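Local coordinates for NADH kinase POS5, mitochondrial (Saccharomyces cerevisiae, PDB 3AFO), which phosphorylates NADH and, with a twofold lower preference, NAD(+) at the expense of ATP, acting as a mitochondrial antioxidant factor and key source of the reductant NADPH, at residues N200-H205 with I317-E322; V232-P237 with I282-G287; I194-M199 with I306-L311; T213-F218 with S297-S302. All blocks are in the same frame, centred on the assembly; numbering follows the deposited sequence.

Contact 1. Residues N200-H205 with I317-E322. With NAI (1,4-dihydronicotinamide adenine dinucleotide), chain C.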
# COMPACT_ATOMS: atom_id res chain seq x y z
N ASN A 200 15.91 9.18 -14.69
CA ASN A 200 15.16 8.40 -13.71
C ASN A 200 14.39 9.29 -12.76
O ASN A 200 13.15 9.32 -12.74
CB ASN A 200 16.12 7.55 -12.87
CG ASN A 200 16.08 6.08 -13.19
OD1 ASN A 200 16.70 5.29 -12.47
ND2 ASN A 200 15.39 5.69 -14.26
N ASP A 201 15.15 10.01 -11.94
CA ASP A 201 14.56 10.72 -10.83
C ASP A 201 15.41 11.80 -10.20
O ASP A 201 16.63 11.87 -10.41
CB ASP A 201 14.11 9.73 -9.75
CG ASP A 201 15.16 8.67 -9.43
OD1 ASP A 201 16.38 8.96 -9.48
OD2 ASP A 201 14.74 7.53 -9.12
N ILE A 202 14.73 12.63 -9.42
CA ILE A 202 15.34 13.60 -8.55
C ILE A 202 14.78 13.30 -7.17
O ILE A 202 13.55 13.22 -7.00
CB ILE A 202 14.96 15.03 -8.98
CG1 ILE A 202 15.54 15.30 -10.38
CG2 ILE A 202 15.46 16.07 -7.93
CD1 ILE A 202 14.63 16.11 -11.30
N PHE A 203 15.65 13.13 -6.18
CA PHE A 203 15.14 12.87 -4.82
C PHE A 203 15.88 13.55 -3.69
O PHE A 203 17.06 13.88 -3.81
CB PHE A 203 14.91 11.36 -4.54
CG PHE A 203 16.15 10.50 -4.63
CD1 PHE A 203 16.94 10.28 -3.51
CD2 PHE A 203 16.48 9.86 -5.81
CE1 PHE A 203 18.07 9.46 -3.59
CE2 PHE A 203 17.61 9.03 -5.88
CZ PHE A 203 18.40 8.84 -4.78
N LEU A 204 15.13 13.79 -2.63
CA LEU A 204 15.61 14.38 -1.40
C LEU A 204 15.50 13.30 -0.33
O LEU A 204 14.52 12.55 -0.30
CB LEU A 204 14.77 15.59 -1.03
CG LEU A 204 14.87 16.78 -1.99
CD1 LEU A 204 13.76 17.79 -1.73
CD2 LEU A 204 16.25 17.45 -1.87
N HIS A 205 16.51 13.20 0.53
CA HIS A 205 16.53 12.15 1.54
C HIS A 205 17.31 12.61 2.76
O HIS A 205 18.30 13.33 2.63
CB HIS A 205 17.14 10.87 0.97
CG HIS A 205 16.75 9.63 1.73
ND1 HIS A 205 17.30 9.31 2.95
CD2 HIS A 205 15.84 8.67 1.46
CE1 HIS A 205 16.75 8.19 3.40
NE2 HIS A 205 15.87 7.78 2.50
N ILE A 317 14.53 23.34 -4.50
CA ILE A 317 14.67 22.82 -5.86
C ILE A 317 13.41 23.11 -6.67
O ILE A 317 12.31 23.08 -6.13
CB ILE A 317 15.03 21.29 -5.90
CG1 ILE A 317 13.99 20.43 -5.15
CG2 ILE A 317 16.44 21.05 -5.35
CD1 ILE A 317 14.14 18.91 -5.41
N TYR A 318 13.61 23.42 -7.95
CA TYR A 318 12.54 23.57 -8.93
C TYR A 318 12.67 22.43 -9.91
O TYR A 318 13.76 22.15 -10.42
CB TYR A 318 12.67 24.89 -9.68
CG TYR A 318 12.48 26.12 -8.84
CD1 TYR A 318 11.32 26.89 -8.92
CD2 TYR A 318 13.48 26.53 -7.95
CE1 TYR A 318 11.15 28.03 -8.14
CE2 TYR A 318 13.33 27.68 -7.16
CZ TYR A 318 12.17 28.42 -7.26
OH TYR A 318 12.03 29.53 -6.47
N VAL A 319 11.56 21.74 -10.17
CA VAL A 319 11.59 20.58 -11.05
C VAL A 319 10.55 20.73 -12.14
O VAL A 319 9.37 20.97 -11.87
CB VAL A 319 11.40 19.25 -10.27
CG1 VAL A 319 11.33 18.08 -11.24
CG2 VAL A 319 12.55 19.03 -9.29
N ILE A 320 11.01 20.61 -13.38
CA ILE A 320 10.15 20.71 -14.55
C ILE A 320 10.60 19.65 -15.56
O ILE A 320 11.72 19.14 -15.49
CB ILE A 320 10.23 22.13 -15.24
CG1 ILE A 320 11.69 22.52 -15.58
CG2 ILE A 320 9.55 23.22 -14.41
CD1 ILE A 320 11.82 23.68 -16.62
N ASN A 321 9.71 19.34 -16.50
CA ASN A 321 10.07 18.56 -17.66
C ASN A 321 10.93 19.42 -18.59
O ASN A 321 10.78 20.64 -18.62
CB ASN A 321 8.81 18.12 -18.40
CG ASN A 321 9.04 16.94 -19.31
OD1 ASN A 321 8.63 16.94 -20.47
ND2 ASN A 321 9.70 15.92 -18.78
N GLU A 322 11.83 18.77 -19.34
CA GLU A 322 12.66 19.45 -20.34
C GLU A 322 11.84 20.34 -21.30
O GLU A 322 12.20 21.49 -21.59
CB GLU A 322 13.44 18.40 -21.13
CG GLU A 322 14.59 18.96 -21.93
CD GLU A 322 15.17 17.95 -22.89
OE1 GLU A 322 14.83 16.74 -22.77
OE2 GLU A 322 15.96 18.36 -23.76
PA NAI C . 22.15 1.44 -7.92
O1A NAI C . 22.84 0.23 -8.50
O2A NAI C . 22.54 1.78 -6.38
O5B NAI C . 20.60 1.26 -7.87
C5B NAI C . 20.01 0.77 -8.98
C4B NAI C . 19.15 -0.38 -8.60
O4B NAI C . 17.89 0.08 -9.14
C3B NAI C . 19.71 -1.44 -9.55
O3B NAI C . 19.20 -2.72 -9.18
C2B NAI C . 19.11 -0.96 -10.88
O2B NAI C . 18.96 -2.03 -11.81
C1B NAI C . 17.72 -0.50 -10.45
N9A NAI C . 17.19 0.54 -11.37
C8A NAI C . 17.73 1.72 -11.66
N7A NAI C . 16.94 2.37 -12.54
C5A NAI C . 15.88 1.60 -12.78
C6A NAI C . 14.74 1.73 -13.57
N6A NAI C . 14.50 2.82 -14.33
N1A NAI C . 13.86 0.71 -13.58
C2A NAI C . 14.04 -0.39 -12.86
N3A NAI C . 15.11 -0.53 -12.09
C4A NAI C . 16.04 0.43 -12.04
O3 NAI C . 22.49 2.84 -8.73
PN NAI C . 22.30 3.00 -10.32
O1N NAI C . 22.24 1.65 -10.97
O2N NAI C . 23.27 4.05 -10.70
O5D NAI C . 20.80 3.63 -10.52
C5D NAI C . 20.42 4.83 -9.86
C4D NAI C . 18.99 4.70 -9.35
O4D NAI C . 19.05 3.95 -8.12
C3D NAI C . 18.40 6.02 -8.90
O3D NAI C . 17.88 6.76 -10.02
C2D NAI C . 17.27 5.54 -7.97
O2D NAI C . 16.03 5.49 -8.69
C1D NAI C . 17.72 4.09 -7.61
N1N NAI C . 17.72 3.97 -6.15
C2N NAI C . 16.81 3.07 -5.58
C3N NAI C . 16.73 2.91 -4.21
C7N NAI C . 15.71 1.89 -3.65
O7N NAI C . 15.60 1.66 -2.45
N7N NAI C . 14.98 1.27 -4.56
C4N NAI C . 17.58 3.66 -3.38
C5N NAI C . 18.50 4.58 -3.93
C6N NAI C . 18.58 4.75 -5.32

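Contact 2. Residues V232-P237 with I282-G287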
# COMPACT_ATOMS: atom_id res chain seq x y z
N VAL A 232 11.47 12.48 -0.50
CA VAL A 232 10.48 12.45 -1.57
C VAL A 232 11.23 12.26 -2.89
O VAL A 232 12.38 12.71 -3.02
CB VAL A 232 9.66 13.77 -1.59
CG1 VAL A 232 10.54 14.95 -2.00
CG2 VAL A 232 8.43 13.66 -2.52
N ALA A 233 10.58 11.61 -3.84
CA ALA A 233 11.16 11.36 -5.16
C ALA A 233 10.26 11.95 -6.22
O ALA A 233 9.03 11.80 -6.15
CB ALA A 233 11.33 9.85 -5.39
N LEU A 234 10.87 12.63 -7.19
CA LEU A 234 10.21 13.08 -8.41
C LEU A 234 10.79 12.25 -9.55
O LEU A 234 12.01 12.25 -9.75
CB LEU A 234 10.48 14.56 -8.65
CG LEU A 234 10.05 15.43 -7.45
CD1 LEU A 234 10.59 16.83 -7.51
CD2 LEU A 234 8.53 15.45 -7.30
N ALA A 235 9.94 11.53 -10.28
CA ALA A 235 10.42 10.55 -11.24
C ALA A 235 9.78 10.72 -12.60
O ALA A 235 8.63 11.17 -12.71
CB ALA A 235 10.20 9.12 -10.73
N THR A 236 10.53 10.39 -13.64
CA THR A 236 9.97 10.22 -14.96
C THR A 236 9.24 8.88 -14.95
O THR A 236 9.44 8.08 -14.03
CB THR A 236 11.07 10.10 -16.02
OG1 THR A 236 11.91 8.99 -15.68
CG2 THR A 236 11.91 11.38 -16.09
N PRO A 237 8.42 8.61 -15.99
CA PRO A 237 7.84 7.28 -16.19
C PRO A 237 8.92 6.20 -16.26
O PRO A 237 8.74 5.12 -15.70
CB PRO A 237 7.13 7.43 -17.54
CG PRO A 237 6.67 8.90 -17.50
CD PRO A 237 7.91 9.59 -16.97
N ILE A 282 7.13 22.33 -10.31
CA ILE A 282 7.23 21.81 -8.95
C ILE A 282 8.33 22.54 -8.23
O ILE A 282 9.45 22.66 -8.75
CB ILE A 282 7.52 20.28 -8.94
CG1 ILE A 282 6.44 19.52 -9.72
CG2 ILE A 282 7.61 19.77 -7.48
CD1 ILE A 282 6.74 18.05 -10.02
N ARG A 283 8.01 23.05 -7.05
CA ARG A 283 9.00 23.66 -6.18
C ARG A 283 8.95 22.98 -4.82
O ARG A 283 7.86 22.82 -4.24
CB ARG A 283 8.76 25.18 -6.04
CG ARG A 283 9.71 25.88 -5.07
CD ARG A 283 9.52 27.40 -5.10
NE ARG A 283 8.23 27.82 -4.57
CZ ARG A 283 8.05 28.31 -3.35
NH1 ARG A 283 9.07 28.43 -2.51
NH2 ARG A 283 6.83 28.68 -2.96
N ILE A 284 10.13 22.58 -4.33
CA ILE A 284 10.26 22.00 -3.00
C ILE A 284 11.29 22.78 -2.16
O ILE A 284 12.45 22.89 -2.53
CB ILE A 284 10.61 20.48 -3.05
CG1 ILE A 284 9.54 19.71 -3.85
CG2 ILE A 284 10.77 19.91 -1.62
CD1 ILE A 284 9.80 18.20 -3.98
N LYS A 285 10.82 23.36 -1.05
CA LYS A 285 11.66 24.11 -0.14
C LYS A 285 11.95 23.29 1.12
O LYS A 285 11.04 22.68 1.70
CB LYS A 285 10.98 25.42 0.23
CG LYS A 285 11.86 26.41 0.99
CD LYS A 285 11.11 27.74 1.18
CE LYS A 285 11.98 28.80 1.85
NZ LYS A 285 11.17 30.03 2.14
N ILE A 286 13.22 23.26 1.52
CA ILE A 286 13.65 22.57 2.73
C ILE A 286 13.25 23.39 3.95
O ILE A 286 13.75 24.51 4.14
CB ILE A 286 15.20 22.33 2.73
CG1 ILE A 286 15.69 21.75 1.39
CG2 ILE A 286 15.62 21.49 3.93
CD1 ILE A 286 15.01 20.42 0.95
N GLY A 287 12.32 22.86 4.74
CA GLY A 287 11.86 23.53 5.95
C GLY A 287 12.42 22.90 7.21
O GLY A 287 13.35 22.10 7.16

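Contact 3. Residues I194-M199 with I306-L311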
# COMPACT_ATOMS: atom_id res chain seq x y z
N ILE A 194 21.74 25.96 -9.97
CA ILE A 194 22.53 24.84 -10.44
C ILE A 194 21.56 23.87 -11.13
O ILE A 194 20.66 23.31 -10.48
CB ILE A 194 23.27 24.16 -9.27
CG1 ILE A 194 24.11 25.19 -8.49
CG2 ILE A 194 24.11 23.00 -9.79
CD1 ILE A 194 24.58 24.75 -7.09
N VAL A 195 21.73 23.69 -12.43
CA VAL A 195 20.84 22.85 -13.24
C VAL A 195 21.40 21.44 -13.48
O VAL A 195 22.55 21.27 -13.90
CB VAL A 195 20.49 23.53 -14.59
CG1 VAL A 195 19.37 22.77 -15.31
CG2 VAL A 195 20.10 24.99 -14.38
N THR A 196 20.58 20.44 -13.22
CA THR A 196 20.92 19.06 -13.52
C THR A 196 19.78 18.40 -14.30
O THR A 196 18.63 18.87 -14.27
CB THR A 196 21.24 18.25 -12.24
OG1 THR A 196 20.24 18.48 -11.25
CG2 THR A 196 22.60 18.65 -11.66
N HIS A 197 20.09 17.31 -15.00
CA HIS A 197 19.13 16.62 -15.83
C HIS A 197 18.97 15.17 -15.39
O HIS A 197 19.95 14.50 -15.07
CB HIS A 197 19.55 16.72 -17.29
CG HIS A 197 19.64 18.13 -17.79
ND1 HIS A 197 20.69 18.96 -17.48
CD2 HIS A 197 18.79 18.85 -18.56
CE1 HIS A 197 20.48 20.15 -18.04
NE2 HIS A 197 19.34 20.10 -18.70
N ALA A 198 17.72 14.70 -15.38
CA ALA A 198 17.39 13.39 -14.84
C ALA A 198 16.66 12.52 -15.83
O ALA A 198 15.67 12.94 -16.44
CB ALA A 198 16.56 13.52 -13.55
N MET A 199 17.13 11.28 -15.98
CA MET A 199 16.45 10.28 -16.79
C MET A 199 15.49 9.44 -15.92
O MET A 199 14.41 9.04 -16.38
CB MET A 199 17.50 9.39 -17.44
CG MET A 199 16.99 8.20 -18.15
SD MET A 199 18.34 7.46 -19.09
CE MET A 199 17.40 6.21 -19.94
N ILE A 306 22.99 9.83 -8.20
CA ILE A 306 24.26 10.53 -7.95
C ILE A 306 24.07 11.65 -6.92
O ILE A 306 23.35 12.60 -7.19
CB ILE A 306 24.87 11.08 -9.27
CG1 ILE A 306 25.16 9.92 -10.24
CG2 ILE A 306 26.17 11.87 -9.01
CD1 ILE A 306 26.14 8.86 -9.68
N PRO A 307 24.71 11.52 -5.74
CA PRO A 307 24.62 12.56 -4.72
C PRO A 307 25.16 13.86 -5.29
O PRO A 307 26.23 13.86 -5.89
CB PRO A 307 25.53 12.05 -3.60
CG PRO A 307 25.53 10.55 -3.80
CD PRO A 307 25.53 10.38 -5.28
N GLN A 308 24.40 14.94 -5.14
CA GLN A 308 24.81 16.23 -5.67
C GLN A 308 25.43 17.04 -4.56
O GLN A 308 26.56 17.51 -4.67
CB GLN A 308 23.61 16.99 -6.25
CG GLN A 308 22.93 16.27 -7.41
CD GLN A 308 23.89 15.96 -8.54
OE1 GLN A 308 24.18 14.80 -8.83
NE2 GLN A 308 24.40 16.99 -9.18
N GLN A 309 24.69 17.15 -3.47
CA GLN A 309 24.92 18.13 -2.42
C GLN A 309 24.08 17.81 -1.21
O GLN A 309 22.97 17.28 -1.32
CB GLN A 309 24.45 19.48 -2.90
CG GLN A 309 25.52 20.39 -3.41
CD GLN A 309 25.01 21.79 -3.54
OE1 GLN A 309 25.08 22.39 -4.61
NE2 GLN A 309 24.44 22.32 -2.45
N ASP A 310 24.60 18.17 -0.06
CA ASP A 310 23.77 18.28 1.11
C ASP A 310 23.15 19.65 1.05
O ASP A 310 23.79 20.62 0.62
CB ASP A 310 24.60 18.05 2.36
CG ASP A 310 25.20 16.66 2.38
OD1 ASP A 310 24.84 15.88 1.47
OD2 ASP A 310 26.02 16.35 3.27
N LEU A 311 21.87 19.71 1.40
CA LEU A 311 21.11 20.95 1.36
C LEU A 311 20.79 21.40 2.77
O LEU A 311 20.73 20.59 3.71
CB LEU A 311 19.82 20.80 0.55
CG LEU A 311 19.89 20.39 -0.93
CD1 LEU A 311 18.51 20.54 -1.58
CD2 LEU A 311 20.95 21.16 -1.70

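Contact 4. Residues T213-F218 with S297-S302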
# COMPACT_ATOMS: atom_id res chain seq x y z
N THR A 213 13.28 14.73 7.29
CA THR A 213 13.25 15.95 6.49
C THR A 213 11.88 16.59 6.66
O THR A 213 10.90 15.89 6.91
CB THR A 213 13.46 15.65 4.98
OG1 THR A 213 12.34 14.92 4.47
CG2 THR A 213 14.72 14.81 4.74
N ASN A 214 11.81 17.91 6.54
CA ASN A 214 10.55 18.63 6.54
C ASN A 214 10.52 19.43 5.26
O ASN A 214 11.31 20.36 5.10
CB ASN A 214 10.46 19.56 7.75
CG ASN A 214 10.53 18.81 9.08
OD1 ASN A 214 9.55 18.22 9.53
ND2 ASN A 214 11.70 18.85 9.71
N LEU A 215 9.64 19.05 4.33
CA LEU A 215 9.65 19.59 2.97
C LEU A 215 8.32 20.21 2.58
O LEU A 215 7.26 19.58 2.73
CB LEU A 215 9.98 18.50 1.96
CG LEU A 215 11.16 17.57 2.22
CD1 LEU A 215 11.16 16.51 1.12
CD2 LEU A 215 12.49 18.33 2.25
N ASP A 216 8.38 21.44 2.08
CA ASP A 216 7.19 22.15 1.62
C ASP A 216 7.13 22.09 0.11
O ASP A 216 8.05 22.55 -0.59
CB ASP A 216 7.20 23.60 2.12
CG ASP A 216 7.13 23.68 3.64
OD1 ASP A 216 6.23 23.06 4.23
OD2 ASP A 216 8.00 24.34 4.24
N ILE A 217 6.03 21.53 -0.38
CA ILE A 217 5.87 21.22 -1.79
C ILE A 217 4.84 22.14 -2.42
O ILE A 217 3.72 22.30 -1.90
CB ILE A 217 5.43 19.73 -1.99
CG1 ILE A 217 6.49 18.78 -1.40
CG2 ILE A 217 5.20 19.44 -3.47
CD1 ILE A 217 6.03 17.35 -1.22
N PHE A 218 5.22 22.75 -3.54
CA PHE A 218 4.34 23.67 -4.26
C PHE A 218 4.21 23.18 -5.69
O PHE A 218 5.21 22.83 -6.33
CB PHE A 218 4.90 25.11 -4.25
CG PHE A 218 5.13 25.68 -2.86
CD1 PHE A 218 4.24 26.60 -2.30
CD2 PHE A 218 6.25 25.30 -2.12
CE1 PHE A 218 4.44 27.12 -1.02
CE2 PHE A 218 6.47 25.83 -0.82
CZ PHE A 218 5.57 26.74 -0.28
N SER A 297 22.93 20.61 6.29
CA SER A 297 23.09 19.23 5.81
C SER A 297 21.94 18.33 6.25
O SER A 297 22.12 17.13 6.47
CB SER A 297 24.42 18.64 6.29
OG SER A 297 25.52 19.34 5.73
N VAL A 298 20.75 18.90 6.37
CA VAL A 298 19.60 18.15 6.88
C VAL A 298 18.99 17.22 5.83
O VAL A 298 18.28 16.26 6.18
CB VAL A 298 18.52 19.07 7.53
CG1 VAL A 298 19.10 19.78 8.75
CG2 VAL A 298 17.97 20.10 6.52
N VAL A 299 19.29 17.50 4.56
CA VAL A 299 18.77 16.72 3.43
C VAL A 299 19.80 16.54 2.33
O VAL A 299 20.54 17.47 1.99
CB VAL A 299 17.53 17.40 2.80
CG1 VAL A 299 16.81 16.41 1.91
CG2 VAL A 299 16.60 17.93 3.87
N LYS A 300 19.84 15.34 1.75
CA LYS A 300 20.71 15.09 0.61
C LYS A 300 19.89 15.20 -0.67
O LYS A 300 18.74 14.77 -0.71
CB LYS A 300 21.37 13.71 0.71
CG LYS A 300 22.59 13.53 -0.20
CD LYS A 300 23.20 12.13 -0.10
CE LYS A 300 23.78 11.84 1.28
NZ LYS A 300 24.89 12.77 1.67
N LEU A 301 20.49 15.78 -1.71
CA LEU A 301 19.88 15.81 -3.03
C LEU A 301 20.61 14.85 -3.96
O LEU A 301 21.85 14.94 -4.11
CB LEU A 301 19.92 17.24 -3.60
CG LEU A 301 19.51 17.40 -5.07
CD1 LEU A 301 18.03 17.11 -5.31
CD2 LEU A 301 19.88 18.80 -5.58
N SER A 302 19.86 13.95 -4.58
CA SER A 302 20.42 13.07 -5.60
C SER A 302 19.66 13.16 -6.91
O SER A 302 18.44 13.39 -6.93
CB SER A 302 20.46 11.62 -5.11
OG SER A 302 21.12 11.53 -3.86

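Contact 1. Residues N200-H205 with I317-E322
Ile317 turns CG1 into the position between its backbone N and carbonyl carbon (chi1 57°), which carries CD1 out to Ile202 and Leu204; in Ile202 the same torsion, -64°, sets CG2 anti to the backbone N and CG1 beside it. This is face-to-face packing in the beta sandwich of the NAD kinase C-terminal domain. Strands 201-205 and 317-321 belong to different sheets, run nearly antiparallel at 156° and approach to 9.9 Å between axes, a gap bridged by side chains alone. Ile317 CD1 is shared: it lies 4.0 Å from Ile202 CG2, the two side chains running alongside with contrary headings, and meets Leu204 CD1 tip to tip at 3.9 Å. Ile202 CD1 reaches Val319 the same way, 3.8 Å from its CG1, with CG2 close behind. All four are buried, and Leu301, Ile284 and Leu181 pack around them.

The other face of strand 201-205 serves NADH. Asn200 and Asp201 are pocket residues and match the Asn-Glu/Asp motif of the family; Asp304 OD1 accepts both of their backbone N-H groups. With an alanine at Asn200 the side-chain amide next to the adenine is gone, and N6A and N7A would probably lose a polar neighbour, leaving the base freer to turn. Asp201 receives the ribose on the nicotinamide side: its OD2 accepts from NAI O2D, though the modelled bond is unusually short and its length doubtful, and its OD1 lies 2.7 Å from NAI O3D. One residue on, Phe203 CZ comes within 4.1 Å of NAI C6N.

Contact 2. Residues V232-P237 with I282-G287
Leu234 and Ile284 meet end to end in the middle of the beta sandwich, each pointing from its own sheet into the shared apolar interior. Strand 232-235 comes from the six-stranded sheet and strand 282-286 from the larger one; they run almost antiparallel, at 159°, with axes 10.7 Å apart, too far for any backbone bond between them.

In Leu234 the bond to CB heads toward the opposite strand. CG then sits beside the backbone N and anti to the carbonyl carbon (chi1 -56°), which sends both methyls across the gap. CD1 meets Ile284 CD1 at 3.9 Å and also touches Ile282 CG2. CD2 goes to the other branch of Ile282, 4.2 Å from its CD1, the two side chains lying side by side and pointing contrary ways. Leu234 thus straddles two isoleucines spaced two residues apart on one strand.

Val319 and Met261 pack against the same leucine, and Leu215 against Val232 and Ile284, so neighbouring strands continue the layer on both sheets. Ala233, whose CB bond points away from strand 282-286, packs on Phe203 of the adjacent strand. Ile284 completes the pattern from its side: its CD1, already against Leu234, lies 3.9 Å from Val232 CG1.

Contact 3. Residues I194-M199 with I306-L311
Ile194 and Thr196 meet Gln309 and Gln308 in a small surface contact where the two sheets of the sandwich come together near an outer border. Strand 194-198 pairs with strand 174-186 in the larger sheet, whereas 306-311 is the last strand of the six-stranded one. No hydrogen bond crosses between them; the nearest backbones, at Thr196 and Gln308, keep their CA atoms 9.2 Å apart.

Two methyls carry the packing, each set against the amide end of a glutamine reaching over from the facing strand. Thr196 places CG2 beside its backbone N and anti to its carbonyl carbon, and this methyl lies 4.3 Å from Gln308 CD. Gln308 curls to get there: the chain bends at chi2 (-56°), keeping the amide close to its own strand. Gln309 does the reverse and stays extended beyond CG, so that its CD comes to 4.6 Å from Ile194 CD1. Each contact is a methyl against a polar end group, whichever way the amide is turned.

Neighbouring glutamines on a regular strand would point to opposite faces. Here both have their CB bonds directed toward strand 194-198, and both use their backbone to bond Leu301 of the adjacent strand, consistent with a beta bulge. Val303 backs Thr196 and Gln308, while Leu185 supports Gln309. Further along, Met199 packs on helix 124-132. The contact lies at the border of a two-sheet beta sandwich, where an outermost strand, probably bulged at the two glutamines, meets the other sheet.

Contact 4. Residues T213-F218 with S297-S302
A classic beta bulge at Val298 and Val299, both facing Leu311 on the next strand, forms one side of this contact, and Thr213 at the start of strand 213-218 packs against it. The two strands lie in different sheets of the C-terminal beta sandwich and approach each other at one corner, where the CA atoms of Thr213 and Val299 are 6.4 Å apart.

Thr213 and Val299 cross at about a right angle. The threonine methyl does most of the touching: CG2 is 3.7 Å from Val299 CG2 and 3.9 Å from Val299 CG1, so it rests against both branches of the valine. Val299 splays them by its torsion, CG1 anti to the backbone N at chi1 -165° and CG2 beside that N. Since Val299 was deposited in two conformers, this fit belongs to the one described. The same Thr213 methyl is 4.1 Å from the carbonyl oxygen, O, of Val298. Leu215, two residues on, adds a looser touch, its CD2 4.4 Å from Val299 CG2.

Thr213 uses its two branches differently. OG1 hydrogen-bonds to the backbone O of Ala229, which satisfies the buried hydroxyl and fixes the rotation that turns CG2 to the valine. Ile286 touches Leu215, Val298 and Val299 and fills in beside them, and Leu204 packs on Val299 from the neighbouring strand. On the other face of the bulged strand, Lys300, in the conformer described, makes a salt bridge to Asp310 and a hydrogen bond to Asn208 of the second subunit. The arrangement is sheet-to-sheet packing at a corner of a beta sandwich, beside a classic beta bulge.

Overall arrangement
All four contacts join the two sheets of one beta sandwich. Contacts 1 and 2 are closest, centres about 5 Å apart: in one sheet Ile202 O lies 2.7 Å from Leu234 N, in the other Val319 N lies 2.7 Å from Ile282 O, so they form adjacent strips of one core. Contact 3 borders contact 1 about 8 Å away between centres, through Leu204 and Leu311, whereas contact 4 is about 11 Å from contact 1 between centres, with Val299 packed on Leu204. Contact 1 alone combines core packing with direct NADH binding. Thr236 joins contacts 1, 2 and 3 near the pocket: its OG1 lies 2.6 Å from Met199 O, with Asn200 O farther at 3.2 Å.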